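Local coordinates for protein DNA polymerase sliding clamp (Archaeoglobus fulgidus, PDB 1RWZ) that probably acts as a ring-shaped homotrimeric sliding clamp that encircles DNA and tethers the polymerase and other DNA-processing proteins to it, at residues V49-K53 and D54-V58; I74-I77 and S78-I81. One frame throughout, in Å; residues are numbered along the deposited sequence.

Contact 1. Residues V49-K53 and D54-V58; sequences VDIPK and DSFEV
The ring of F56 turns back toward the end of strand 45-52, so that CE2 lies only 3.4 Å from CG2 of I51, while two backbone carbonyls, those of I51 and K53, come up to the ring's edge in its plane. The two side chains cross at about a right angle. I51 holds CG2 anti to its backbone N, which brings that methyl forward to the ring and to CB of S55, 3.8 Å away; its approach to the ring is oblique.

Between the two the backbone winds through a short 3-10 segment. S55 N donates to P52 O at 2.8 Å with an angle of 162° at the hydrogen, and F56 N donates to K53 O at 3.1 Å, each from an N-H to the C=O three residues earlier, the spacing of a 3-10 turn. P52 suits the end of the strand because its ring fixes phi and leaves no N-H to pair, and K53 and D54, exposed and side by side, suit the outer surface of the turn. Their charged ends do not meet: K53 NZ and D54 OD1 are 5.7 Å apart. S55 is small enough for its CB to sit close to P52 O and I51 CG2, and its OG is hydrogen-bonded to the backbone carbonyl of R231.

Around this contact F56 also packs on V4, M6 and L34, and I51 on L10 and V14. The chemistry is thus divided: I51 and F56 are buried with the core, whereas K53 and D54 are exposed, and any attraction between these two charges is probably weak.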
loop_
_atom_site.group_PDB
_atom_site.type_symbol
_atom_site.label_atom_id
_atom_site.label_comp_id
_atom_site.label_asym_id
_atom_site.label_seq_id
_atom_site.Cartn_x
_atom_site.Cartn_y
_atom_site.Cartn_z
ATOM N N VAL A 49 -24.129 4.017 17.999
ATOM C CA VAL A 49 -24.208 4.642 16.684
ATOM C C VAL A 49 -25.567 5.282 16.439
ATOM O O VAL A 49 -26.610 4.674 16.678
ATOM C CB VAL A 49 -23.965 3.610 15.551
ATOM C CG1 VAL A 49 -24.182 4.267 14.190
ATOM C CG2 VAL A 49 -22.556 3.049 15.641
ATOM N N ASP A 50 -25.543 6.518 15.956
ATOM C CA ASP A 50 -26.761 7.237 15.636
ATOM C C ASP A 50 -26.607 7.927 14.289
ATOM O O ASP A 50 -25.671 8.701 14.090
ATOM C CB ASP A 50 -27.079 8.297 16.699
ATOM C CG ASP A 50 -27.664 7.701 17.968
ATOM O OD1 ASP A 50 -26.955 7.664 18.995
ATOM O OD2 ASP A 50 -28.836 7.266 17.932
ATOM N N ILE A 51 -27.509 7.619 13.362
ATOM C CA ILE A 51 -27.513 8.266 12.053
ATOM C C ILE A 51 -28.883 8.923 11.915
ATOM O O ILE A 51 -29.877 8.253 11.629
ATOM C CB ILE A 51 -27.346 7.277 10.880
ATOM C CG1 ILE A 51 -26.111 6.402 11.077
ATOM C CG2 ILE A 51 -27.201 8.070 9.570
ATOM C CD1 ILE A 51 -25.884 5.413 9.931
ATOM N N PRO A 52 -28.959 10.245 12.135
ATOM C CA PRO A 52 -30.233 10.967 12.026
ATOM C C PRO A 52 -30.832 10.770 10.636
ATOM O O PRO A 52 -30.103 10.647 9.651
ATOM C CB PRO A 52 -29.828 12.421 12.270
ATOM C CG PRO A 52 -28.611 12.299 13.139
ATOM C CD PRO A 52 -27.862 11.161 12.496
ATOM N N LYS A 53 -32.157 10.750 10.551
ATOM C CA LYS A 53 -32.819 10.556 9.267
ATOM C C LYS A 53 -32.343 11.532 8.198
ATOM O O LYS A 53 -32.254 11.171 7.026
ATOM C CB LYS A 53 -34.337 10.675 9.428
ATOM C CG LYS A 53 -34.814 12.026 9.921
ATOM C CD LYS A 53 -36.333 12.046 10.049
ATOM C CE LYS A 53 -36.824 13.402 10.531
ATOM N NZ LYS A 53 -38.306 13.437 10.671
ATOM N N ASP A 54 -32.021 12.760 8.594
ATOM C CA ASP A 54 -31.574 13.749 7.620
ATOM C C ASP A 54 -30.179 13.496 7.052
ATOM O O ASP A 54 -29.753 14.189 6.130
ATOM C CB ASP A 54 -31.670 15.160 8.211
ATOM C CG ASP A 54 -33.110 15.585 8.458
ATOM O OD1 ASP A 54 -33.963 15.327 7.579
ATOM O OD2 ASP A 54 -33.395 16.176 9.524
ATOM N N SER A 55 -29.470 12.502 7.588
ATOM C CA SER A 55 -28.143 12.171 7.079
ATOM C C SER A 55 -28.259 11.201 5.907
ATOM O O SER A 55 -27.290 10.959 5.193
ATOM C CB SER A 55 -27.274 11.558 8.181
ATOM O OG SER A 55 -26.904 12.557 9.121
ATOM N N PHE A 56 -29.456 10.653 5.725
ATOM C CA PHE A 56 -29.744 9.727 4.627
ATOM C C PHE A 56 -30.212 10.524 3.407
ATOM O O PHE A 56 -30.729 11.630 3.552
ATOM C CB PHE A 56 -30.877 8.777 5.020
ATOM C CG PHE A 56 -30.482 7.723 6.011
ATOM C CD1 PHE A 56 -30.084 6.460 5.580
ATOM C CD2 PHE A 56 -30.520 7.985 7.376
ATOM C CE1 PHE A 56 -29.731 5.469 6.501
ATOM C CE2 PHE A 56 -30.172 7.008 8.303
ATOM C CZ PHE A 56 -29.777 5.746 7.866
ATOM N N GLU A 57 -30.044 9.962 2.213
ATOM C CA GLU A 57 -30.511 10.635 1.003
ATOM C C GLU A 57 -32.017 10.386 0.956
ATOM O O GLU A 57 -32.799 11.258 0.570
ATOM C CB GLU A 57 -29.848 10.045 -0.245
ATOM C CG GLU A 57 -28.325 9.974 -0.172
ATOM C CD GLU A 57 -27.692 11.284 0.262
ATOM O OE1 GLU A 57 -28.118 12.351 -0.234
ATOM O OE2 GLU A 57 -26.757 11.248 1.090
ATOM N N VAL A 58 -32.402 9.173 1.346
ATOM C CA VAL A 58 -33.803 8.758 1.412
ATOM C C VAL A 58 -33.971 7.934 2.687
ATOM O O VAL A 58 -33.144 7.076 2.987
ATOM C CB VAL A 58 -34.212 7.865 0.211
ATOM C CG1 VAL A 58 -35.634 7.357 0.411
ATOM C CG2 VAL A 58 -34.119 8.653 -1.097
#

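Contact 2. Residues I74-I77 and S78-I81; sequences IFDI and SKSI
The C-terminal end of helix 71-78 runs straight into a type I beta turn, S78 to I81, and two serines bind helix carbonyls there. S78 N continues the helical pattern to I74 O at 2.8 Å, but K79 N bonds to D76 O at 3.2 Å and keeps just a weak bond to F75 O, a shift from i-4 to i-3 pairing as the helix tightens. S78 OG also donates to F75 O, at 2.5 Å; its chi1 of 71° tucks the hydroxyl back over the preceding turn. Two residues on, I77 O is gripped twice, by S80 OG at 2.6 Å in the carbonyl plane and by S80 N from above that plane. Serine suits both positions, being short enough for its hydroxyl to reach a backbone carbonyl.

K79 runs extended along the outside and lays CE over one face of the F75 ring, 4.0 Å from its centroid, a CH-pi contact. This leaves NZ to a water, 2.8 Å away, which in turn donates to D76 OD1, so the opposite charges are bridged without touching.

F75 rests on T15, R16 and V19 of helix 8-19, and K12 of that helix binds the carbonyls of S78 and I81. I74 packs on strands 96-101 and 104-109, and I77 on Y106 of the latter. I77 also packs on I148 of a neighbouring subunit, and D76, K79 and S80 on K147 of that subunit.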
loop_
_atom_site.group_PDB
_atom_site.type_symbol
_atom_site.label_atom_id
_atom_site.label_comp_id
_atom_site.label_asym_id
_atom_site.label_seq_id
_atom_site.Cartn_x
_atom_site.Cartn_y
_atom_site.Cartn_z
ATOM N N ILE A 74 -21.899 -8.036 6.632
ATOM C CA ILE A 74 -22.118 -6.713 6.063
ATOM C C ILE A 74 -20.776 -6.015 5.876
ATOM O O ILE A 74 -20.563 -5.311 4.890
ATOM C CB ILE A 74 -23.028 -5.837 6.966
ATOM C CG1 ILE A 74 -24.410 -6.479 7.101
ATOM C CG2 ILE A 74 -23.165 -4.437 6.371
ATOM C CD1 ILE A 74 -25.134 -6.681 5.784
ATOM N N PHE A 75 -19.864 -6.218 6.821
ATOM C CA PHE A 75 -18.552 -5.600 6.722
ATOM C C PHE A 75 -17.802 -6.169 5.523
ATOM O O PHE A 75 -17.174 -5.434 4.764
ATOM C CB PHE A 75 -17.741 -5.844 7.996
ATOM C CG PHE A 75 -16.386 -5.197 7.981
ATOM C CD1 PHE A 75 -16.256 -3.836 7.723
ATOM C CD2 PHE A 75 -15.240 -5.943 8.230
ATOM C CE1 PHE A 75 -15.005 -3.225 7.713
ATOM C CE2 PHE A 75 -13.985 -5.341 8.222
ATOM C CZ PHE A 75 -13.869 -3.980 7.965
ATOM N N ASP A 76 -17.873 -7.483 5.356
ATOM C CA ASP A 76 -17.194 -8.129 4.245
ATOM C C ASP A 76 -17.750 -7.597 2.926
ATOM O O ASP A 76 -16.992 -7.214 2.037
ATOM C CB ASP A 76 -17.369 -9.646 4.334
ATOM C CG ASP A 76 -16.471 -10.393 3.368
ATOM O OD1 ASP A 76 -15.315 -9.960 3.172
ATOM O OD2 ASP A 76 -16.913 -11.423 2.817
ATOM N N ILE A 77 -19.074 -7.551 2.818
ATOM C CA ILE A 77 -19.734 -7.056 1.611
ATOM C C ILE A 77 -19.455 -5.571 1.375
ATOM O O ILE A 77 -19.326 -5.134 0.232
ATOM C CB ILE A 77 -21.268 -7.261 1.688
ATOM C CG1 ILE A 77 -21.595 -8.754 1.761
ATOM C CG2 ILE A 77 -21.944 -6.627 0.482
ATOM C CD1 ILE A 77 -21.156 -9.552 0.540
ATOM N N SER A 78 -19.360 -4.799 2.455
ATOM C CA SER A 78 -19.106 -3.365 2.342
ATOM C C SER A 78 -17.752 -3.077 1.698
ATOM O O SER A 78 -17.523 -1.983 1.187
ATOM C CB SER A 78 -19.163 -2.696 3.719
ATOM O OG SER A 78 -18.044 -3.058 4.511
ATOM N N LYS A 79 -16.852 -4.054 1.730
ATOM C CA LYS A 79 -15.533 -3.874 1.137
ATOM C C LYS A 79 -15.613 -3.819 -0.387
ATOM O O LYS A 79 -14.699 -3.330 -1.045
ATOM C CB LYS A 79 -14.597 -5.003 1.571
ATOM C CG LYS A 79 -14.257 -4.975 3.051
ATOM C CD LYS A 79 -13.413 -6.168 3.454
ATOM C CE LYS A 79 -13.073 -6.109 4.935
ATOM N NZ LYS A 79 -12.239 -7.268 5.361
ATOM N N SER A 80 -16.710 -4.322 -0.946
ATOM C CA SER A 80 -16.893 -4.307 -2.393
ATOM C C SER A 80 -17.678 -3.061 -2.797
ATOM O O SER A 80 -17.916 -2.810 -3.979
ATOM C CB SER A 80 -17.622 -5.576 -2.857
ATOM O OG SER A 80 -18.932 -5.644 -2.327
ATOM N N ILE A 81 -18.073 -2.277 -1.799
ATOM C CA ILE A 81 -18.815 -1.047 -2.040
ATOM C C ILE A 81 -17.845 0.132 -2.034
ATOM O O ILE A 81 -16.932 0.195 -1.206
ATOM C CB ILE A 81 -19.887 -0.812 -0.947
ATOM C CG1 ILE A 81 -20.879 -1.977 -0.932
ATOM C CG2 ILE A 81 -20.605 0.510 -1.193
ATOM C CD1 ILE A 81 -21.948 -1.874 0.148
HETATM O O HOH W 1 -14.345 -8.949 5.951
#

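Overall arrangement
Both contacts are local and follow one another along the chain, neither nesting nor crossing. From the N terminus, contact 1 comes first: it turns the chain out of strand 45-52 of the nine-stranded sheet and sends it toward strand 58-61, at the edge of the five-stranded sheet. After strand 65-70, contact 2 ends helix 71-78 and releases the chain toward strand 86-91, back in the five-stranded sheet. The centres of contacts 1 and 2 lie about 19 Å apart. The nearest atoms of contacts 1 and 2 are about 11 Å apart, so the two do not touch. Helix 8-19 is common ground, since side chains of both pack on it; of the two, contact 2 alone reaches another subunit of the trimeric ring.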